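Local coordinates for protein possible thiamine biosynthesis enzyme (Candida albicans, PDB 2X7Q) that is of unknown function but has the generic periplasmic binding protein fold and probably binds a small solute, possibly in connection with thiamine biosynthesis, at residues Glu177-Asp186 with Asp249-Trp258. The protein carries 1 engineered substitution. Sequence-based numbering, arbitrary orientation. Where two conformers were deposited one is given.
Sequences EYFTSKKYYD and DYSAEDAKEW
Phe179 meets Trp258 across the contact, its ring lying between Trp258 CB and Tyr178 CD2. Trp258 CB stands over one face, 3.8 Å from the centroid and nearly on the normal, while Tyr178 CD2 covers the other. Trp258 turns the edge of its indole toward the CB-covered face, an offset edge-to-face pair with planes at 79°. In one of the two conformers of Glu257, its CG lies at the edge of the Phe179 ring, 3.3 Å from CE1. Lys182 runs out with CG anti to its backbone N (chi1 -171°), then bends at its last torsion, bringing NZ 3.0 Å from Asp254 OD1, which it meets from above the carboxylate plane. A weaker bridge from Lys182 NZ to Asp186 OD2 brings a second carboxylate to the ammonium, which would offset the repulsion between the two acids. Tyr250 approaches edge-on: its OH donates to Thr180 OG1 (3.0 Å), which in turn donates to the anti lone pair of Glu177 OE1 (2.6 Å). This chain of hydroxyl bonds ends on the carboxylate that N-caps helix 178-186, also bonded to Phe179 N through OE2. Lys183, fully extended, crosses Asp249 at about a right angle and reaches the syn lone pair of OD1 with NZ (3.0 Å). Asp249 OD2 is hydrogen-bonded to two waters; one also lies against Thr180 O, the other is bonded to Tyr184 OH. The segments of helices 178-186 and 252-258 run roughly antiparallel at 145°, their axes approaching to 10.1 Å at the closest. Helix 178-186 rests through Tyr178 and Tyr185 on strands 100-106 and 190-197 of one five-stranded sheet, whereas Tyr250 and Trp258 pack against helix 237-247 and His25, beyond strand 17-21 of the other; the contact thus appears to join the two α/β lobes of the fold.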
loop_
_atom_site.group_PDB
_atom_site.type_symbol
_atom_site.label_atom_id
_atom_site.label_comp_id
_atom_site.label_asym_id
_atom_site.label_seq_id
_atom_site.Cartn_x
_atom_site.Cartn_y
_atom_site.Cartn_z
ATOM N N GLU A 177 -4.209 8.906 -1.439
ATOM C CA GLU A 177 -4.874 8.514 -0.202
ATOM C C GLU A 177 -5.598 9.711 0.411
ATOM O O GLU A 177 -5.042 10.806 0.494
ATOM C CB GLU A 177 -3.868 7.915 0.784
ATOM C CG GLU A 177 -4.503 7.204 1.969
ATOM C CD GLU A 177 -4.998 8.167 3.030
ATOM O OE1 GLU A 177 -4.194 9.002 3.498
ATOM O OE2 GLU A 177 -6.191 8.090 3.394
ATOM N N TYR A 178 -6.841 9.495 0.827
ATOM C CA TYR A 178 -7.703 10.579 1.297
ATOM C C TYR A 178 -7.098 11.419 2.418
ATOM O O TYR A 178 -6.877 12.617 2.247
ATOM C CB TYR A 178 -9.067 10.038 1.736
ATOM C CG TYR A 178 -9.944 11.078 2.397
ATOM C CD1 TYR A 178 -10.523 12.101 1.654
ATOM C CD2 TYR A 178 -10.197 11.036 3.763
ATOM C CE1 TYR A 178 -11.321 13.054 2.252
ATOM C CE2 TYR A 178 -10.996 11.988 4.369
ATOM C CZ TYR A 178 -11.555 12.995 3.609
ATOM O OH TYR A 178 -12.352 13.947 4.207
ATOM N N PHE A 179 -6.850 10.797 3.565
ATOM C CA PHE A 179 -6.381 11.529 4.739
ATOM C C PHE A 179 -5.045 12.223 4.508
ATOM O O PHE A 179 -4.698 13.167 5.215
ATOM C CB PHE A 179 -6.312 10.615 5.963
ATOM C CG PHE A 179 -7.658 10.187 6.473
ATOM C CD1 PHE A 179 -8.397 11.020 7.296
ATOM C CD2 PHE A 179 -8.186 8.955 6.127
ATOM C CE1 PHE A 179 -9.638 10.630 7.764
ATOM C CE2 PHE A 179 -9.426 8.558 6.590
ATOM C CZ PHE A 179 -10.153 9.396 7.410
ATOM N N THR A 180 -4.299 11.753 3.515
ATOM C CA THR A 180 -3.033 12.377 3.153
ATOM C C THR A 180 -3.288 13.626 2.313
ATOM O O THR A 180 -2.493 14.564 2.314
ATOM C CB THR A 180 -2.127 11.401 2.374
ATOM O OG1 THR A 180 -1.877 10.236 3.171
ATOM C CG2 THR A 180 -0.803 12.060 2.023
ATOM N N SER A 181 -4.413 13.627 1.605
ATOM C CA SER A 181 -4.784 14.736 0.733
ATOM C C SER A 181 -5.698 15.725 1.447
ATOM O O SER A 181 -5.887 16.851 0.988
ATOM C CB SER A 181 -5.490 14.209 -0.517
ATOM O OG SER A 181 -4.709 13.236 -1.189
ATOM N N LYS A 182 -6.264 15.297 2.570
ATOM C CA LYS A 182 -7.242 16.103 3.290
ATOM C C LYS A 182 -6.684 17.469 3.674
ATOM O O LYS A 182 -7.386 18.476 3.590
ATOM C CB LYS A 182 -7.741 15.359 4.530
ATOM C CG LYS A 182 -8.924 16.021 5.216
ATOM C CD LYS A 182 -9.462 15.159 6.344
ATOM C CE LYS A 182 -10.750 15.730 6.908
ATOM N NZ LYS A 182 -10.565 17.096 7.463
ATOM N N LYS A 183 -5.423 17.497 4.092
ATOM C CA LYS A 183 -4.766 18.745 4.463
ATOM C C LYS A 183 -4.879 19.788 3.357
ATOM O O LYS A 183 -5.089 20.970 3.626
ATOM C CB LYS A 183 -3.289 18.504 4.788
ATOM C CG LYS A 183 -2.471 19.785 4.903
ATOM C CD LYS A 183 -0.987 19.483 5.069
ATOM C CE LYS A 183 -0.152 20.753 5.096
ATOM N NZ LYS A 183 1.295 20.473 5.278
ATOM N N TYR A 184 -4.744 19.345 2.111
ATOM C CA TYR A 184 -4.719 20.262 0.977
ATOM C C TYR A 184 -6.114 20.581 0.444
ATOM O O TYR A 184 -6.272 21.454 -0.405
ATOM C CB TYR A 184 -3.807 19.724 -0.129
ATOM C CG TYR A 184 -2.374 19.565 0.323
ATOM C CD1 TYR A 184 -1.494 20.640 0.299
ATOM C CD2 TYR A 184 -1.905 18.345 0.793
ATOM C CE1 TYR A 184 -0.184 20.498 0.720
ATOM C CE2 TYR A 184 -0.598 18.193 1.215
ATOM C CZ TYR A 184 0.258 19.272 1.176
ATOM O OH TYR A 184 1.561 19.130 1.594
ATOM N N TYR A 185 -7.121 19.877 0.947
ATOM C CA TYR A 185 -8.504 20.239 0.665
ATOM C C TYR A 185 -8.907 21.390 1.576
ATOM O O TYR A 185 -9.605 22.316 1.161
ATOM C CB TYR A 185 -9.444 19.058 0.902
ATOM C CG TYR A 185 -9.303 17.918 -0.081
ATOM C CD1 TYR A 185 -9.120 18.157 -1.437
ATOM C CD2 TYR A 185 -9.382 16.600 0.348
ATOM C CE1 TYR A 185 -9.001 17.112 -2.336
ATOM C CE2 TYR A 185 -9.266 15.551 -0.541
ATOM C CZ TYR A 185 -9.076 15.812 -1.881
ATOM O OH TYR A 185 -8.962 14.767 -2.768
ATOM N N ASP A 186 -8.455 21.326 2.825
ATOM C CA ASP A 186 -8.829 22.309 3.837
ATOM C C ASP A 186 -8.185 23.674 3.603
ATOM O O ASP A 186 -8.796 24.706 3.876
ATOM C CB ASP A 186 -8.494 21.787 5.238
ATOM C CG ASP A 186 -9.351 20.602 5.637
ATOM O OD1 ASP A 186 -10.406 20.393 5.005
ATOM O OD2 ASP A 186 -8.971 19.881 6.582
ATOM N N ASP A 249 2.813 14.115 8.228
ATOM C CA ASP A 249 2.032 15.243 7.733
ATOM C C ASP A 249 0.534 15.019 7.903
ATOM O O ASP A 249 -0.212 14.959 6.923
ATOM C CB ASP A 249 2.351 15.526 6.265
ATOM C CG ASP A 249 1.790 16.853 5.794
ATOM O OD1 ASP A 249 1.975 17.861 6.505
ATOM O OD2 ASP A 249 1.169 16.894 4.713
ATOM N N TYR A 250 0.099 14.897 9.153
ATOM C CA TYR A 250 -1.317 14.764 9.463
ATOM C C TYR A 250 -1.631 15.565 10.714
ATOM O O TYR A 250 -0.877 15.528 11.684
ATOM C CB TYR A 250 -1.691 13.300 9.694
ATOM C CG TYR A 250 -1.286 12.360 8.581
ATOM C CD1 TYR A 250 -2.150 12.084 7.529
ATOM C CD2 TYR A 250 -0.044 11.738 8.589
ATOM C CE1 TYR A 250 -1.785 11.219 6.512
ATOM C CE2 TYR A 250 0.329 10.872 7.577
ATOM C CZ TYR A 250 -0.545 10.618 6.543
ATOM O OH TYR A 250 -0.176 9.757 5.536
ATOM N N SER A 251 -2.737 16.297 10.694
ATOM C CA SER A 251 -3.181 17.004 11.887
ATOM C C SER A 251 -3.710 15.997 12.898
ATOM O O SER A 251 -4.048 14.870 12.538
ATOM C CB SER A 251 -4.260 18.029 11.547
ATOM O OG SER A 251 -5.439 17.402 11.089
ATOM N N ALA A 252 -3.770 16.402 14.162
ATOM C CA ALA A 252 -4.268 15.530 15.216
ATOM C C ALA A 252 -5.716 15.131 14.952
ATOM O O ALA A 252 -6.109 13.993 15.206
ATOM C CB ALA A 252 -4.139 16.209 16.570
ATOM N N GLU A 253 -6.504 16.072 14.440
ATOM C CA GLU A 253 -7.902 15.801 14.123
ATOM C C GLU A 253 -8.039 14.820 12.962
ATOM O O GLU A 253 -8.808 13.861 13.043
ATOM C CB GLU A 253 -8.659 17.095 13.813
ATOM C CG GLU A 253 -8.913 17.979 15.023
ATOM C CD GLU A 253 -7.916 19.119 15.141
ATOM O OE1 GLU A 253 -7.292 19.477 14.118
ATOM O OE2 GLU A 253 -7.754 19.655 16.259
ATOM N N ASP A 254 -7.296 15.060 11.886
ATOM C CA ASP A 254 -7.342 14.181 10.722
ATOM C C ASP A 254 -6.777 12.803 11.050
ATOM O O ASP A 254 -7.255 11.792 10.544
ATOM C CB ASP A 254 -6.589 14.801 9.541
ATOM C CG ASP A 254 -7.298 16.008 8.967
ATOM O OD1 ASP A 254 -8.428 16.294 9.406
ATOM O OD2 ASP A 254 -6.728 16.666 8.072
ATOM N N ALA A 255 -5.757 12.770 11.901
ATOM C CA ALA A 255 -5.179 11.512 12.349
ATOM C C ALA A 255 -6.216 10.723 13.141
ATOM O O ALA A 255 -6.312 9.504 13.013
ATOM C CB ALA A 255 -3.943 11.766 13.196
ATOM N N LYS A 256 -6.988 11.428 13.962
ATOM C CA LYS A 256 -8.033 10.803 14.763
ATOM C C LYS A 256 -9.119 10.196 13.882
ATOM O O LYS A 256 -9.551 9.069 14.108
ATOM C CB LYS A 256 -8.647 11.815 15.732
ATOM C CG LYS A 256 -9.767 11.250 16.587
ATOM C CD LYS A 256 -10.343 12.304 17.516
ATOM C CE LYS A 256 -11.472 11.732 18.361
ATOM N NZ LYS A 256 -12.045 12.753 19.284
ATOM N N GLU A 257 -9.557 10.952 12.881
ATOM C CA GLU A 257 -10.581 10.475 11.960
ATOM C C GLU A 257 -10.136 9.189 11.272
ATOM O O GLU A 257 -10.934 8.277 11.073
ATOM C CB GLU A 257 -10.912 11.547 10.919
ATOM C CG GLU A 257 -12.025 11.165 9.960
ATOM C CD GLU A 257 -12.297 12.237 8.922
ATOM O OE1 GLU A 257 -11.772 13.359 9.073
ATOM O OE2 GLU A 257 -13.039 11.955 7.957
ATOM N N TRP A 258 -8.857 9.122 10.919
ATOM C CA TRP A 258 -8.304 7.955 10.241
ATOM C C TRP A 258 -8.342 6.701 11.112
ATOM O O TRP A 258 -8.634 5.612 10.622
ATOM C CB TRP A 258 -6.874 8.240 9.778
ATOM C CG TRP A 258 -6.134 7.016 9.332
ATOM C CD1 TRP A 258 -6.223 6.400 8.118
ATOM C CD2 TRP A 258 -5.191 6.254 10.097
ATOM N NE1 TRP A 258 -5.393 5.306 8.079
ATOM C CE2 TRP A 258 -4.748 5.196 9.284
ATOM C CE3 TRP A 258 -4.680 6.371 11.395
ATOM C CZ2 TRP A 258 -3.819 4.256 9.722
ATOM C CZ3 TRP A 258 -3.759 5.437 11.828
ATOM C CH2 TRP A 258 -3.336 4.395 10.994
HETATM O O HOH W 1 -0.422 14.772 4.026
HETATM O O HOH W 2 2.032 16.287 2.301
#